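Local coordinates for protein chitin binding domain (PDB 3UAM) that probably acts as a copper-dependent lytic polysaccharide monooxygenase of the AA10 family, binding chitin and perhaps cleaving it oxidatively, at residues W118-P123 / A196-A201. Sequence-based numbering, arbitrary orientation.
Sequences WSYSMP and AVWDVA
One face of the W198 indole receives the edge of the Y120 ring in an edge-to-face contact, the planes inclined at 55° and Y120 CE1 lying above the indole plane, displaced toward its rim. Y120 CD1 comes within 3.5 Å of W198 CH2, while CA of P123 lies at the indole's edge, 4.2 Å from the same W198 CH2. W118 in turn offers a face to W198: CB of W198 sits above its six-membered ring in a CH-pi contact, 4.0 Å from the centroid, and the edge of the W198 indole points to the same ring at an interplanar angle of 52°. At the W118 edge is the backbone N of V197, and the A196 methyl meets W118 obliquely, W118 CZ2 to A196 CB 3.7 Å. This aromatic cluster lies between the two sheets of the beta sandwich characteristic of LPMOs, joining strand 113-121 of the three-stranded sheet to strand 190-200 of the other sheet, the axes of 118-121 and 196-200 approaching to 10.6 Å. W198 reaches across with CG anti to its backbone N (chi1 173°), which carries the six-membered ring to Y120 and P123. W129 extends the cluster, stacking on W198 and meeting W118 at an angle. The polar ends are satisfied by neighbours: W118 NE1 hydrogen-bonds to Y131 OH and W198 NE1 to T126 OG1, while Y120 OH is hydrogen-bonded to T179 OG1 and to the indole NE1 of W129.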
# COMPACT_ATOMS: atom_id res chain seq x y z
N TRP A 118 -0.99 -2.01 10.35
CA TRP A 118 -1.34 -3.18 9.50
C TRP A 118 -1.81 -4.35 10.32
O TRP A 118 -1.25 -4.62 11.38
CB TRP A 118 -0.13 -3.66 8.74
CG TRP A 118 0.33 -2.74 7.66
CD1 TRP A 118 1.15 -1.62 7.77
CD2 TRP A 118 0.05 -2.87 6.23
NE1 TRP A 118 1.37 -1.07 6.54
CE2 TRP A 118 0.72 -1.76 5.58
CE3 TRP A 118 -0.69 -3.76 5.45
CZ2 TRP A 118 0.66 -1.57 4.21
CZ3 TRP A 118 -0.74 -3.55 4.08
CH2 TRP A 118 -0.08 -2.48 3.48
N SER A 119 -2.83 -5.05 9.83
CA SER A 119 -3.21 -6.35 10.39
C SER A 119 -3.19 -7.37 9.26
O SER A 119 -3.19 -7.00 8.08
CB SER A 119 -4.58 -6.31 11.04
OG SER A 119 -4.77 -7.45 11.85
N TYR A 120 -3.20 -8.64 9.63
CA TYR A 120 -2.89 -9.73 8.73
C TYR A 120 -3.68 -10.97 9.10
O TYR A 120 -4.24 -11.09 10.19
CB TYR A 120 -1.39 -10.10 8.80
CG TYR A 120 -0.40 -8.97 8.67
CD1 TYR A 120 -0.06 -8.45 7.41
CD2 TYR A 120 0.20 -8.42 9.79
CE1 TYR A 120 0.84 -7.43 7.29
CE2 TYR A 120 1.12 -7.38 9.68
CZ TYR A 120 1.44 -6.89 8.42
OH TYR A 120 2.36 -5.88 8.31
N SER A 121 -3.71 -11.89 8.16
CA SER A 121 -3.91 -13.29 8.47
C SER A 121 -2.81 -14.07 7.73
O SER A 121 -2.56 -13.82 6.53
CB SER A 121 -5.31 -13.71 8.04
OG SER A 121 -5.52 -15.04 8.42
N MET A 122 -2.12 -14.97 8.46
CA MET A 122 -1.04 -15.79 7.91
C MET A 122 -0.02 -14.90 7.19
O MET A 122 0.16 -15.03 5.98
CB MET A 122 -1.57 -16.86 6.94
CG MET A 122 -2.77 -17.67 7.39
SD MET A 122 -2.44 -18.81 8.74
CE MET A 122 -4.06 -19.13 9.47
N PRO A 123 0.64 -13.99 7.94
CA PRO A 123 1.48 -12.99 7.31
C PRO A 123 2.64 -13.57 6.54
O PRO A 123 3.17 -14.61 6.88
CB PRO A 123 1.99 -12.14 8.51
CG PRO A 123 1.74 -12.97 9.73
CD PRO A 123 0.53 -13.80 9.40
N ALA A 196 0.07 3.02 1.03
CA ALA A 196 0.86 2.15 1.89
C ALA A 196 1.00 0.81 1.18
O ALA A 196 -0.03 0.23 0.75
CB ALA A 196 0.15 1.98 3.24
N VAL A 197 2.25 0.32 1.05
CA VAL A 197 2.55 -0.88 0.28
C VAL A 197 3.42 -1.86 1.08
O VAL A 197 4.48 -1.49 1.59
CB VAL A 197 3.29 -0.55 -1.04
CG1 VAL A 197 3.45 -1.80 -1.92
CG2 VAL A 197 2.55 0.56 -1.79
N TRP A 198 2.98 -3.12 1.13
CA TRP A 198 3.64 -4.20 1.86
C TRP A 198 4.24 -5.20 0.90
O TRP A 198 3.51 -5.92 0.26
CB TRP A 198 2.59 -4.85 2.74
CG TRP A 198 3.03 -6.10 3.47
CD1 TRP A 198 4.24 -6.34 4.09
CD2 TRP A 198 2.24 -7.30 3.70
NE1 TRP A 198 4.25 -7.58 4.66
CE2 TRP A 198 3.08 -8.20 4.48
CE3 TRP A 198 0.94 -7.68 3.40
CZ2 TRP A 198 2.65 -9.44 4.86
CZ3 TRP A 198 0.52 -8.93 3.81
CH2 TRP A 198 1.36 -9.79 4.53
N ASP A 199 5.58 -5.25 0.81
CA ASP A 199 6.33 -6.08 -0.17
C ASP A 199 6.68 -7.45 0.43
O ASP A 199 7.32 -7.54 1.50
CB ASP A 199 7.68 -5.47 -0.55
CG ASP A 199 7.59 -4.31 -1.52
OD1 ASP A 199 6.48 -3.80 -1.83
OD2 ASP A 199 8.69 -3.89 -1.96
N VAL A 200 6.32 -8.50 -0.30
CA VAL A 200 6.56 -9.87 0.12
C VAL A 200 7.89 -10.35 -0.47
O VAL A 200 8.11 -10.27 -1.70
CB VAL A 200 5.41 -10.79 -0.33
CG1 VAL A 200 5.69 -12.25 0.06
CG2 VAL A 200 4.09 -10.30 0.25
N ALA A 201 8.76 -10.87 0.39
CA ALA A 201 10.11 -11.24 0.00
C ALA A 201 10.16 -12.42 -0.95
O ALA A 201 10.92 -12.40 -1.94
CB ALA A 201 10.94 -11.55 1.24